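Putative type III secretion protein YscO (Vibrio parahaemolyticus, PDB 4MH6) is of uncharacterised function but, as a YscO-family coiled-coil protein, probably takes part in type III secretion. Local coordinates at residues R39-V44 with Q137-K142; Q45-R50 with E122-L127; A56-A61 with A115-T120; V70-E75 with E105-L110. All coordinates share one frame; numbering follows the deposited sequence.

Contact 1 (R39-V44 with Q137-K142); sequences RADKAV and QAHKTK
In the antiparallel two-helix hairpin formed by helix 18-84 and helix 90-167, Ala-40 and Asp-41 meet Ala-138 and His-139 at a surface-lying contact. The two alanines face each other, their CB atoms 4.0 Å apart, and theirs is the nearest CA pair of the two segments, with 7.0 Å between CA of Ala-40 and CA of Ala-138. Beside this apolar pair, a His-carboxylate hydrogen bond bridges the two antiparallel helices of the hairpin. NE2 of His-139 donates to OD1 of Asp-41 over 3.0 Å, meeting the syn lone pair of that oxygen in a moderately bent bond (148°). A second, weak bond runs from NE2 of His-139 to OD2 of Asp-41 at 3.1 Å. In both residues CG stands anti to the carbonyl carbon, and the two groups approach from opposite directions. The carboxylate lies at the ring edge, OD1 only 3° out of the ring plane, and the two planes are nearly parallel (18°). The His-139 side chain also touches Ala-37, and both Ala-40 and Asp-41 touch Ala-135.

Contact 2 (Q45-R50 with E122-L127); sequences QRQEYR and EQERTL
Gln-47 reaches across to Glu-124 with a single amide nitrogen that serves two acceptors, and this buried glutamine is the tight part of the contact. NE2 of Gln-47 donates to the carboxylate oxygen OE2 of Glu-124 at 3.0 Å; OE2 lies in the amide plane, while NE2 meets it on its anti side, tilted 27° from the carboxylate plane. The same NE2 gives a more bent bond to the backbone O of Glu-124 at 3.1 Å, tilted out of the amide plane. Both chains bend at chi2, and these bends accompany the near right-angle meeting that brings NE2 to both acceptors. CB of Leu-127 packs 3.8 Å from NE2 of Gln-47. Within its own helix, NE of Arg-50 donates to OE1 of Gln-47 at 3.1 Å from above the carbonyl plane; together the bonds restrain both ends of the amide. Toward the solvent the contact thins out: exposed Arg-50 brings only its CB to 4.4 Å from OE2 of Glu-124, and Leu-127 is likewise exposed. Gln-47 also touches Leu-128 and Lys-131, while Glu-124 touches Val-51 and Val-54. The two segments, antiparallel at 167°, form part of a long helical hairpin predicted to be a coiled coil, with this polar pair inside its interface.

Contact 3 (A56-A61 with A115-T120); sequences AELQKA and AEVKVT
Leu-58 and Val-117, with Lys-118 beside them, bury most of the surface where the two long helices of the antiparallel coiled-coil hairpin pass each other. The N-to-C directions of the short helical segments stand 160° apart, with their axes 9.3 Å from each other at closest approach, and the backbones come nearest between Leu-58 and Val-117, whose CA atoms are 5.8 Å apart. Val-117 is buried and directs its side chain at the opposite helix. One branch does the touching: CG1, placed anti to the backbone N at chi1 178°, rests against the main chain of the partner as much as against its side chain, at 3.6 Å from CA of Leu-58 and 3.7 Å from CB of the same residue. Glu-57 adds a looser touch to the same methyl group, nearest through its backbone C. Leu-58 starts out alongside the interface, but its branched end turns inward and meets CG of Lys-118 with both methyl groups; Lys-118 is extended beyond CG. Beyond the two segments, Leu-58 also touches the apolar Val-114 and Leu-121, and Val-117 touches Val-54; separately, Lys-118 touches Glu-62. The contacts between the segments are carbon-to-carbon, without hydrogen bonds. The branch of Leu-58 nearest the lysine is CD1, 3.7 Å from CG of Lys-118.

Contact 4 (V70-E75 with E105-L110); sequences VWRQEE and EREAEL
Arg-72 and Glu-107 form a two-pronged salt bridge between the helices of the antiparallel coiled-coil hairpin. The arginine grips side-on: NE of Arg-72 donates to OE2 of Glu-107 at 2.9 Å, nearly straight at 164°, while NH1 of Arg-72 reaches OE1 of Glu-107 at 3.2 Å. Both oxygens are met from above the carboxylate plane, and the guanidinium and carboxylate planes stand 60° apart, so the pair is twisted rather than flat. Arg-72 folds at chi2 and chi3, whereas Glu-107 stays extended from a CG anti to its backbone N, chi1 177°, and the two cross at about a right angle. In the next shell, OE1 of Glu-107 is also hydrogen-bonded to ND1 of His-69 and forms a salt bridge with NZ of Lys-111, and NH2 of Arg-72 pairs with OE2 of Glu-76. OE1 therefore has three polar partners, NH1 of Arg-72, ND1 of His-69 and NZ of Lys-111. Over one face of the Arg-72 guanidinium, CG of Gln-73 lies 4.3 Å above the plane.

All four contacts join the same two elements, helix 18-84 and helix 90-167, and are nested along the chain, contact 4 innermost and contact 1 outermost. Their centres string out along the hairpin, with those of contacts 1 and 4 about 47 Å apart and contact 2 close to the centre of the chain. Contact 1 is a surface contact; the other three are partly buried, each with one buried residue among those that touch. The chemistry changes along the rod: a histidine-carboxylate bond beside an alanine pair in contact 1, an amide with two acceptors in contact 2, a mainly aliphatic contact that includes the CG of a lysine in contact 3, and a charged pair in contact 4, nearest the turn.

Contact 1 (R39-V44 with Q137-K142)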
loop_
_atom_site.group_PDB
_atom_site.type_symbol
_atom_site.label_atom_id
_atom_site.label_comp_id
_atom_site.label_asym_id
_atom_site.label_seq_id
_atom_site.Cartn_x
_atom_site.Cartn_y
_atom_site.Cartn_z
ATOM N N ARG A 39 -6.347 -0.795 12.553
ATOM C CA ARG A 39 -5.143 -0.093 12.128
ATOM C C ARG A 39 -4.576 -0.761 10.900
ATOM O O ARG A 39 -4.097 -0.086 9.992
ATOM C CB ARG A 39 -4.075 -0.104 13.202
ATOM C CG ARG A 39 -4.416 0.620 14.482
ATOM C CD ARG A 39 -3.103 1.114 15.043
ATOM N NE ARG A 39 -3.179 1.738 16.364
ATOM C CZ ARG A 39 -2.632 1.245 17.476
ATOM N NH1 ARG A 39 -1.925 0.106 17.454
ATOM N NH2 ARG A 39 -2.757 1.927 18.614
ATOM N N ALA A 40 -4.621 -2.091 10.892
ATOM C CA ALA A 40 -4.128 -2.876 9.756
ATOM C C ALA A 40 -4.960 -2.571 8.488
ATOM O O ALA A 40 -4.382 -2.386 7.410
ATOM C CB ALA A 40 -4.136 -4.378 10.083
ATOM N N ASP A 41 -6.301 -2.529 8.640
ATOM C CA ASP A 41 -7.232 -2.209 7.554
ATOM C C ASP A 41 -6.966 -0.813 7.009
ATOM O O ASP A 41 -6.940 -0.596 5.811
ATOM C CB ASP A 41 -8.677 -2.264 8.044
ATOM C CG ASP A 41 -9.152 -3.687 8.376
ATOM O OD1 ASP A 41 -8.484 -4.670 7.984
ATOM O OD2 ASP A 41 -10.227 -3.835 9.019
ATOM N N LYS A 42 -6.774 0.135 7.911
ATOM C CA LYS A 42 -6.518 1.509 7.547
ATOM C C LYS A 42 -5.196 1.608 6.831
ATOM O O LYS A 42 -5.046 2.405 5.919
ATOM C CB LYS A 42 -6.517 2.398 8.799
ATOM C CG LYS A 42 -7.847 2.452 9.542
ATOM C CD LYS A 42 -8.900 3.130 8.681
ATOM C CE LYS A 42 -10.313 3.054 9.262
ATOM N NZ LYS A 42 -11.274 3.608 8.233
ATOM N N ALA A 43 -4.225 0.801 7.246
ATOM C CA ALA A 43 -2.906 0.836 6.601
ATOM C C ALA A 43 -3.061 0.346 5.165
ATOM O O ALA A 43 -2.353 0.798 4.276
ATOM C CB ALA A 43 -1.910 -0.011 7.355
ATOM N N VAL A 44 -4.017 -0.567 4.950
ATOM C CA VAL A 44 -4.300 -1.070 3.630
ATOM C C VAL A 44 -4.955 0.029 2.823
ATOM O O VAL A 44 -4.528 0.320 1.700
ATOM C CB VAL A 44 -5.241 -2.280 3.649
ATOM C CG1 VAL A 44 -5.869 -2.510 2.273
ATOM C CG2 VAL A 44 -4.506 -3.517 4.114
ATOM N N GLN A 137 -3.761 -11.496 8.914
ATOM C CA GLN A 137 -3.250 -12.071 10.149
ATOM C C GLN A 137 -3.842 -11.372 11.388
ATOM O O GLN A 137 -4.177 -12.026 12.375
ATOM C CB GLN A 137 -1.724 -12.035 10.166
ATOM C CG GLN A 137 -1.113 -12.686 11.397
ATOM C CD GLN A 137 -1.525 -14.159 11.579
ATOM O OE1 GLN A 137 -2.127 -14.546 12.614
ATOM N NE2 GLN A 137 -1.250 -14.979 10.557
ATOM N N ALA A 138 -3.989 -10.051 11.325
ATOM C CA ALA A 138 -4.551 -9.304 12.433
ATOM C C ALA A 138 -5.979 -9.756 12.644
ATOM O O ALA A 138 -6.456 -9.854 13.783
ATOM C CB ALA A 138 -4.525 -7.829 12.149
ATOM N N HIS A 139 -6.675 -10.031 11.544
ATOM C CA HIS A 139 -8.058 -10.491 11.661
ATOM C C HIS A 139 -8.140 -11.917 12.184
ATOM O O HIS A 139 -9.019 -12.211 12.980
ATOM C CB HIS A 139 -8.835 -10.322 10.357
ATOM C CG HIS A 139 -9.332 -8.931 10.140
ATOM N ND1 HIS A 139 -10.466 -8.450 10.759
ATOM C CD2 HIS A 139 -8.861 -7.916 9.379
ATOM C CE1 HIS A 139 -10.667 -7.198 10.397
ATOM N NE2 HIS A 139 -9.707 -6.848 9.561
ATOM N N LYS A 140 -7.232 -12.796 11.751
ATOM C CA LYS A 140 -7.258 -14.177 12.236
ATOM C C LYS A 140 -7.011 -14.193 13.729
ATOM O O LYS A 140 -7.599 -14.980 14.457
ATOM C CB LYS A 140 -6.237 -15.059 11.519
ATOM C CG LYS A 140 -6.627 -15.356 10.087
ATOM C CD LYS A 140 -5.636 -16.260 9.372
ATOM C CE LYS A 140 -6.096 -16.501 7.936
ATOM N NZ LYS A 140 -5.189 -17.370 7.133
ATOM N N THR A 141 -6.153 -13.286 14.176
ATOM C CA THR A 141 -5.795 -13.177 15.584
ATOM C C THR A 141 -6.972 -12.633 16.414
ATOM O O THR A 141 -7.242 -13.115 17.499
ATOM C CB THR A 141 -4.532 -12.302 15.720
ATOM O OG1 THR A 141 -3.429 -12.954 15.050
ATOM C CG2 THR A 141 -4.200 -12.056 17.187
ATOM N N LYS A 142 -7.658 -11.624 15.884
ATOM C CA LYS A 142 -8.827 -11.057 16.536
ATOM C C LYS A 142 -9.864 -12.147 16.752
ATOM O O LYS A 142 -10.378 -12.293 17.851
ATOM C CB LYS A 142 -9.462 -9.964 15.667
ATOM C CG LYS A 142 -10.730 -9.374 16.272
ATOM C CD LYS A 142 -11.508 -8.477 15.315
ATOM C CE LYS A 142 -12.219 -9.271 14.228
ATOM N NZ LYS A 142 -13.011 -8.396 13.311
#

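Contact 2 (Q45-R50 with E122-L127)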
loop_
_atom_site.group_PDB
_atom_site.type_symbol
_atom_site.label_atom_id
_atom_site.label_comp_id
_atom_site.label_asym_id
_atom_site.label_seq_id
_atom_site.Cartn_x
_atom_site.Cartn_y
_atom_site.Cartn_z
ATOM N N GLN A 45 -5.993 0.638 3.375
ATOM C CA GLN A 45 -6.692 1.690 2.665
ATOM C C GLN A 45 -5.747 2.812 2.216
ATOM O O GLN A 45 -5.786 3.272 1.068
ATOM C CB GLN A 45 -7.788 2.226 3.548
ATOM C CG GLN A 45 -8.796 1.150 3.885
ATOM C CD GLN A 45 -9.881 1.614 4.816
ATOM O OE1 GLN A 45 -10.144 2.815 4.954
ATOM N NE2 GLN A 45 -10.531 0.668 5.454
ATOM N N ARG A 46 -4.884 3.249 3.117
ATOM C CA ARG A 46 -3.955 4.297 2.775
ATOM C C ARG A 46 -3.040 3.812 1.693
ATOM O O ARG A 46 -2.629 4.603 0.841
ATOM C CB ARG A 46 -3.124 4.731 3.984
ATOM C CG ARG A 46 -3.905 5.502 5.031
ATOM C CD ARG A 46 -2.981 6.115 6.062
ATOM N NE ARG A 46 -2.346 5.091 6.875
ATOM C CZ ARG A 46 -2.921 4.580 7.968
ATOM N NH1 ARG A 46 -4.149 5.007 8.352
ATOM N NH2 ARG A 46 -2.291 3.641 8.677
ATOM N N GLN A 47 -2.702 2.519 1.734
ATOM C CA GLN A 47 -1.781 1.958 0.748
ATOM C C GLN A 47 -2.437 1.852 -0.619
ATOM O O GLN A 47 -1.766 1.942 -1.639
ATOM C CB GLN A 47 -1.234 0.599 1.188
ATOM C CG GLN A 47 -0.142 0.068 0.259
ATOM C CD GLN A 47 1.035 0.997 0.172
ATOM O OE1 GLN A 47 1.346 1.688 1.124
ATOM N NE2 GLN A 47 1.710 1.001 -0.956
ATOM N N GLU A 48 -3.745 1.632 -0.631
ATOM C CA GLU A 48 -4.483 1.599 -1.878
ATOM C C GLU A 48 -4.452 3.017 -2.459
ATOM O O GLU A 48 -4.421 3.182 -3.678
ATOM C CB GLU A 48 -5.899 1.089 -1.651
ATOM C CG GLU A 48 -5.893 -0.403 -1.352
ATOM C CD GLU A 48 -7.166 -0.944 -0.706
ATOM O OE1 GLU A 48 -7.837 -0.168 0.012
ATOM O OE2 GLU A 48 -7.462 -2.166 -0.867
ATOM N N TYR A 49 -4.420 4.036 -1.593
ATOM C CA TYR A 49 -4.363 5.411 -2.077
ATOM C C TYR A 49 -3.004 5.663 -2.770
ATOM O O TYR A 49 -2.932 6.243 -3.863
ATOM C CB TYR A 49 -4.597 6.421 -0.932
ATOM C CG TYR A 49 -4.519 7.846 -1.419
ATOM C CD1 TYR A 49 -3.303 8.532 -1.439
ATOM C CD2 TYR A 49 -5.637 8.493 -1.907
ATOM C CE1 TYR A 49 -3.214 9.819 -1.926
ATOM C CE2 TYR A 49 -5.559 9.785 -2.377
ATOM C CZ TYR A 49 -4.343 10.435 -2.388
ATOM O OH TYR A 49 -4.262 11.722 -2.858
ATOM N N ARG A 50 -1.939 5.236 -2.102
ATOM C CA ARG A 50 -0.595 5.384 -2.636
ATOM C C ARG A 50 -0.483 4.701 -4.002
ATOM O O ARG A 50 0.090 5.276 -4.921
ATOM C CB ARG A 50 0.484 4.890 -1.624
ATOM C CG ARG A 50 0.831 5.940 -0.571
ATOM C CD ARG A 50 2.010 5.602 0.331
ATOM N NE ARG A 50 1.547 4.785 1.421
ATOM C CZ ARG A 50 1.339 5.191 2.675
ATOM N NH1 ARG A 50 1.648 6.408 3.083
ATOM N NH2 ARG A 50 0.853 4.320 3.548
ATOM N N GLU A 122 5.342 -1.065 -8.889
ATOM C CA GLU A 122 5.360 -2.477 -8.506
ATOM C C GLU A 122 5.769 -2.603 -7.036
ATOM O O GLU A 122 5.345 -3.542 -6.332
ATOM C CB GLU A 122 6.209 -3.362 -9.399
ATOM C CG GLU A 122 7.686 -3.082 -9.360
ATOM C CD GLU A 122 8.530 -4.271 -9.847
ATOM O OE1 GLU A 122 8.284 -5.419 -9.367
ATOM O OE2 GLU A 122 9.471 -4.042 -10.666
ATOM N N GLN A 123 6.565 -1.648 -6.567
ATOM C CA GLN A 123 6.944 -1.622 -5.162
ATOM C C GLN A 123 5.759 -1.279 -4.247
ATOM O O GLN A 123 5.620 -1.862 -3.150
ATOM C CB GLN A 123 8.083 -0.646 -4.934
ATOM C CG GLN A 123 9.419 -1.192 -5.409
ATOM C CD GLN A 123 10.546 -0.194 -5.285
ATOM O OE1 GLN A 123 10.380 0.992 -5.565
ATOM N NE2 GLN A 123 11.713 -0.678 -4.915
ATOM N N GLU A 124 4.896 -0.355 -4.683
ATOM C CA GLU A 124 3.725 0.026 -3.876
ATOM C C GLU A 124 2.737 -1.129 -3.859
ATOM O O GLU A 124 2.096 -1.411 -2.832
ATOM C CB GLU A 124 3.052 1.278 -4.423
ATOM C CG GLU A 124 3.920 2.538 -4.458
ATOM C CD GLU A 124 4.365 3.039 -3.087
ATOM O OE1 GLU A 124 5.031 4.101 -3.031
ATOM O OE2 GLU A 124 4.071 2.394 -2.061
ATOM N N ARG A 125 2.600 -1.796 -5.001
ATOM C CA ARG A 125 1.709 -2.956 -5.078
ATOM C C ARG A 125 2.238 -4.101 -4.203
ATOM O O ARG A 125 1.484 -4.866 -3.625
ATOM C CB ARG A 125 1.587 -3.398 -6.526
ATOM C CG ARG A 125 0.683 -2.491 -7.332
ATOM C CD ARG A 125 0.881 -2.653 -8.821
ATOM N NE ARG A 125 -0.218 -2.059 -9.572
ATOM C CZ ARG A 125 -0.215 -1.929 -10.889
ATOM N NH1 ARG A 125 0.848 -2.324 -11.563
ATOM N NH2 ARG A 125 -1.248 -1.384 -11.534
ATOM N N THR A 126 3.561 -4.207 -4.126
ATOM C CA THR A 126 4.164 -5.240 -3.316
ATOM C C THR A 126 3.874 -4.914 -1.848
ATOM O O THR A 126 3.561 -5.825 -1.060
ATOM C CB THR A 126 5.685 -5.356 -3.573
ATOM O OG1 THR A 126 5.901 -5.772 -4.914
ATOM C CG2 THR A 126 6.325 -6.364 -2.643
ATOM N N LEU A 127 3.999 -3.633 -1.477
ATOM C CA LEU A 127 3.698 -3.241 -0.097
ATOM C C LEU A 127 2.223 -3.447 0.204
ATOM O O LEU A 127 1.867 -3.864 1.287
ATOM C CB LEU A 127 4.055 -1.791 0.166
ATOM C CG LEU A 127 5.518 -1.420 0.290
ATOM C CD1 LEU A 127 5.634 0.091 0.352
ATOM C CD2 LEU A 127 6.122 -2.043 1.533
#

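Contact 3 (A56-A61 with A115-T120)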
loop_
_atom_site.group_PDB
_atom_site.type_symbol
_atom_site.label_atom_id
_atom_site.label_comp_id
_atom_site.label_asym_id
_atom_site.label_seq_id
_atom_site.Cartn_x
_atom_site.Cartn_y
_atom_site.Cartn_z
ATOM N N ALA A 56 -1.503 7.197 -11.307
ATOM C CA ALA A 56 -1.886 8.445 -11.958
ATOM C C ALA A 56 -0.642 9.141 -12.441
ATOM O O ALA A 56 -0.632 9.702 -13.513
ATOM C CB ALA A 56 -2.657 9.343 -11.001
ATOM N N GLU A 57 0.402 9.116 -11.622
ATOM C CA GLU A 57 1.683 9.715 -11.986
ATOM C C GLU A 57 2.314 9.011 -13.179
ATOM O O GLU A 57 2.946 9.651 -14.031
ATOM C CB GLU A 57 2.638 9.714 -10.791
ATOM C CG GLU A 57 2.439 10.902 -9.866
ATOM C CD GLU A 57 2.793 12.235 -10.544
ATOM O OE1 GLU A 57 2.335 13.280 -10.022
ATOM O OE2 GLU A 57 3.521 12.250 -11.602
ATOM N N LEU A 58 2.117 7.693 -13.236
ATOM C CA LEU A 58 2.639 6.878 -14.326
ATOM C C LEU A 58 1.981 7.267 -15.603
ATOM O O LEU A 58 2.641 7.510 -16.592
ATOM C CB LEU A 58 2.391 5.394 -14.066
ATOM C CG LEU A 58 2.869 4.429 -15.159
ATOM C CD1 LEU A 58 4.317 4.673 -15.588
ATOM C CD2 LEU A 58 2.669 2.984 -14.712
ATOM N N GLN A 59 0.664 7.340 -15.550
ATOM C CA GLN A 59 -0.166 7.710 -16.681
ATOM C C GLN A 59 0.345 9.050 -17.278
ATOM O O GLN A 59 0.578 9.140 -18.482
ATOM C CB GLN A 59 -1.624 7.772 -16.207
ATOM C CG GLN A 59 -2.662 7.455 -17.265
ATOM C CD GLN A 59 -2.790 8.520 -18.337
ATOM O OE1 GLN A 59 -2.609 8.242 -19.537
ATOM N NE2 GLN A 59 -3.080 9.756 -17.914
ATOM N N LYS A 60 0.578 10.056 -16.421
ATOM C CA LYS A 60 1.091 11.377 -16.847
ATOM C C LYS A 60 2.464 11.298 -17.453
ATOM O O LYS A 60 2.746 11.955 -18.460
ATOM C CB LYS A 60 1.185 12.344 -15.668
ATOM C CG LYS A 60 -0.158 12.771 -15.123
ATOM C CD LYS A 60 -0.011 13.674 -13.912
ATOM C CE LYS A 60 -1.381 14.012 -13.334
ATOM N NZ LYS A 60 -1.286 14.769 -12.054
ATOM N N ALA A 61 3.338 10.525 -16.813
ATOM C CA ALA A 61 4.699 10.366 -17.303
ATOM C C ALA A 61 4.718 9.782 -18.729
ATOM O O ALA A 61 5.474 10.242 -19.575
ATOM C CB ALA A 61 5.505 9.504 -16.346
ATOM N N ALA A 115 10.209 4.677 -16.289
ATOM C CA ALA A 115 10.798 3.480 -15.740
ATOM C C ALA A 115 10.773 3.559 -14.201
ATOM O O ALA A 115 10.322 2.620 -13.523
ATOM C CB ALA A 115 12.224 3.349 -16.246
ATOM N N GLU A 116 11.253 4.692 -13.673
ATOM C CA GLU A 116 11.311 4.935 -12.224
ATOM C C GLU A 116 9.940 4.831 -11.583
ATOM O O GLU A 116 9.810 4.202 -10.525
ATOM C CB GLU A 116 11.982 6.286 -11.905
ATOM C CG GLU A 116 13.510 6.233 -12.062
ATOM C CD GLU A 116 14.219 7.595 -11.984
ATOM O OE1 GLU A 116 13.760 8.576 -12.626
ATOM O OE2 GLU A 116 15.287 7.672 -11.329
ATOM N N VAL A 117 8.926 5.420 -12.233
ATOM C CA VAL A 117 7.560 5.374 -11.719
ATOM C C VAL A 117 6.991 3.959 -11.831
ATOM O O VAL A 117 6.224 3.530 -10.949
ATOM C CB VAL A 117 6.614 6.368 -12.413
ATOM C CG1 VAL A 117 5.210 6.210 -11.861
ATOM C CG2 VAL A 117 7.072 7.796 -12.194
ATOM N N LYS A 118 7.339 3.227 -12.894
ATOM C CA LYS A 118 6.869 1.839 -12.993
ATOM C C LYS A 118 7.425 0.980 -11.875
ATOM O O LYS A 118 6.725 0.135 -11.348
ATOM C CB LYS A 118 7.236 1.198 -14.311
ATOM C CG LYS A 118 6.372 1.632 -15.442
ATOM C CD LYS A 118 6.764 0.923 -16.708
ATOM C CE LYS A 118 5.805 1.324 -17.804
ATOM N NZ LYS A 118 6.326 0.953 -19.133
ATOM N N VAL A 119 8.688 1.182 -11.531
ATOM C CA VAL A 119 9.293 0.418 -10.448
ATOM C C VAL A 119 8.581 0.784 -9.141
ATOM O O VAL A 119 8.300 -0.067 -8.294
ATOM C CB VAL A 119 10.816 0.715 -10.320
ATOM C CG1 VAL A 119 11.407 0.073 -9.081
ATOM C CG2 VAL A 119 11.558 0.217 -11.529
ATOM N N THR A 120 8.293 2.067 -8.999
ATOM C CA THR A 120 7.667 2.572 -7.813
ATOM C C THR A 120 6.316 1.932 -7.652
ATOM O O THR A 120 5.920 1.576 -6.552
ATOM C CB THR A 120 7.538 4.101 -7.889
ATOM O OG1 THR A 120 8.850 4.672 -7.869
ATOM C CG2 THR A 120 6.782 4.642 -6.704
#

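Contact 4 (V70-E75 with E105-L110)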
loop_
_atom_site.group_PDB
_atom_site.type_symbol
_atom_site.label_atom_id
_atom_site.label_comp_id
_atom_site.label_asym_id
_atom_site.label_seq_id
_atom_site.Cartn_x
_atom_site.Cartn_y
_atom_site.Cartn_z
ATOM N N VAL A 70 7.256 12.833 -30.379
ATOM C CA VAL A 70 6.793 13.322 -31.672
ATOM C C VAL A 70 7.506 14.622 -32.045
ATOM O O VAL A 70 7.971 14.783 -33.169
ATOM C CB VAL A 70 5.261 13.547 -31.664
ATOM C CG1 VAL A 70 4.791 14.024 -33.019
ATOM C CG2 VAL A 70 4.538 12.264 -31.318
ATOM N N TRP A 71 7.576 15.558 -31.111
ATOM C CA TRP A 71 8.264 16.805 -31.384
ATOM C C TRP A 71 9.743 16.528 -31.595
ATOM O O TRP A 71 10.345 17.059 -32.528
ATOM C CB TRP A 71 8.106 17.818 -30.247
ATOM C CG TRP A 71 6.789 18.435 -30.190
ATOM C CD1 TRP A 71 5.695 17.986 -29.488
ATOM C CD2 TRP A 71 6.370 19.640 -30.852
ATOM N NE1 TRP A 71 4.628 18.843 -29.671
ATOM C CE2 TRP A 71 5.011 19.866 -30.497
ATOM C CE3 TRP A 71 7.011 20.560 -31.686
ATOM C CZ2 TRP A 71 4.285 20.965 -30.956
ATOM C CZ3 TRP A 71 6.273 21.660 -32.160
ATOM C CH2 TRP A 71 4.923 21.842 -31.796
ATOM N N ARG A 72 10.313 15.684 -30.740
ATOM C CA ARG A 72 11.732 15.390 -30.804
ATOM C C ARG A 72 12.139 14.881 -32.182
ATOM O O ARG A 72 13.138 15.348 -32.738
ATOM C CB ARG A 72 12.110 14.419 -29.696
ATOM C CG ARG A 72 13.607 14.286 -29.440
ATOM C CD ARG A 72 14.277 13.288 -30.336
ATOM N NE ARG A 72 13.698 11.978 -30.118
ATOM C CZ ARG A 72 14.042 10.895 -30.791
ATOM N NH1 ARG A 72 13.454 9.735 -30.519
ATOM N NH2 ARG A 72 14.967 10.970 -31.739
ATOM N N GLN A 73 11.357 13.956 -32.742
ATOM C CA GLN A 73 11.660 13.425 -34.058
ATOM C C GLN A 73 11.652 14.537 -35.070
ATOM O O GLN A 73 12.582 14.669 -35.857
ATOM C CB GLN A 73 10.665 12.353 -34.475
ATOM C CG GLN A 73 10.857 11.036 -33.755
ATOM C CD GLN A 73 9.827 9.981 -34.150
ATOM O OE1 GLN A 73 10.169 8.821 -34.373
ATOM N NE2 GLN A 73 8.566 10.385 -34.254
ATOM N N GLU A 74 10.594 15.345 -35.045
ATOM C CA GLU A 74 10.477 16.443 -35.981
ATOM C C GLU A 74 11.584 17.473 -35.868
ATOM O O GLU A 74 12.136 17.935 -36.883
ATOM C CB GLU A 74 9.148 17.141 -35.808
ATOM C CG GLU A 74 8.029 16.421 -36.491
ATOM C CD GLU A 74 6.702 17.125 -36.331
ATOM O OE1 GLU A 74 6.577 17.989 -35.423
ATOM O OE2 GLU A 74 5.778 16.796 -37.105
ATOM N N GLU A 75 11.885 17.835 -34.631
ATOM C CA GLU A 75 12.885 18.837 -34.333
ATOM C C GLU A 75 14.257 18.375 -34.737
ATOM O O GLU A 75 15.089 19.153 -35.149
ATOM C CB GLU A 75 12.815 19.188 -32.843
ATOM C CG GLU A 75 11.508 19.888 -32.478
ATOM C CD GLU A 75 11.373 21.244 -33.150
ATOM O OE1 GLU A 75 10.268 21.831 -33.122
ATOM O OE2 GLU A 75 12.372 21.724 -33.710
ATOM N N GLU A 105 18.478 13.962 -24.881
ATOM C CA GLU A 105 18.713 13.767 -23.454
ATOM C C GLU A 105 17.427 13.982 -22.686
ATOM O O GLU A 105 17.155 13.303 -21.705
ATOM C CB GLU A 105 19.750 14.747 -22.898
ATOM C CG GLU A 105 21.187 14.497 -23.320
ATOM C CD GLU A 105 22.167 15.457 -22.655
ATOM O OE1 GLU A 105 21.768 16.174 -21.705
ATOM O OE2 GLU A 105 23.349 15.495 -23.070
ATOM N N ARG A 106 16.655 14.962 -23.129
ATOM C CA ARG A 106 15.407 15.297 -22.483
ATOM C C ARG A 106 14.429 14.149 -22.620
ATOM O O ARG A 106 13.678 13.860 -21.712
ATOM C CB ARG A 106 14.865 16.579 -23.090
ATOM C CG ARG A 106 13.529 17.030 -22.571
ATOM C CD ARG A 106 13.495 17.102 -21.059
ATOM N NE ARG A 106 12.223 17.666 -20.634
ATOM C CZ ARG A 106 11.755 17.641 -19.390
ATOM N NH1 ARG A 106 10.568 18.188 -19.136
ATOM N NH2 ARG A 106 12.445 17.052 -18.406
ATOM N N GLU A 107 14.459 13.475 -23.756
ATOM C CA GLU A 107 13.575 12.350 -23.961
ATOM C C GLU A 107 14.055 11.221 -23.091
ATOM O O GLU A 107 13.254 10.515 -22.505
ATOM C CB GLU A 107 13.509 11.938 -25.440
ATOM C CG GLU A 107 12.649 10.707 -25.679
ATOM C CD GLU A 107 12.242 10.530 -27.124
ATOM O OE1 GLU A 107 12.107 9.383 -27.593
ATOM O OE2 GLU A 107 12.060 11.542 -27.815
ATOM N N ALA A 108 15.367 11.065 -22.987
ATOM C CA ALA A 108 15.939 10.010 -22.158
ATOM C C ALA A 108 15.498 10.207 -20.716
ATOM O O ALA A 108 15.145 9.251 -20.050
ATOM C CB ALA A 108 17.453 10.007 -22.261
ATOM N N GLU A 109 15.518 11.460 -20.261
ATOM C CA GLU A 109 15.084 11.823 -18.904
ATOM C C GLU A 109 13.613 11.470 -18.695
ATOM O O GLU A 109 13.239 10.940 -17.647
ATOM C CB GLU A 109 15.292 13.322 -18.630
ATOM C CG GLU A 109 16.749 13.746 -18.459
ATOM C CD GLU A 109 16.910 15.257 -18.318
ATOM O OE1 GLU A 109 15.919 15.981 -18.580
ATOM O OE2 GLU A 109 18.023 15.728 -17.957
ATOM N N LEU A 110 12.798 11.756 -19.707
ATOM C CA LEU A 110 11.372 11.476 -19.654
ATOM C C LEU A 110 11.089 9.961 -19.637
ATOM O O LEU A 110 10.176 9.511 -18.915
ATOM C CB LEU A 110 10.633 12.185 -20.804
ATOM C CG LEU A 110 10.599 13.726 -20.818
ATOM C CD1 LEU A 110 9.956 14.270 -22.087
ATOM C CD2 LEU A 110 9.897 14.284 -19.602
#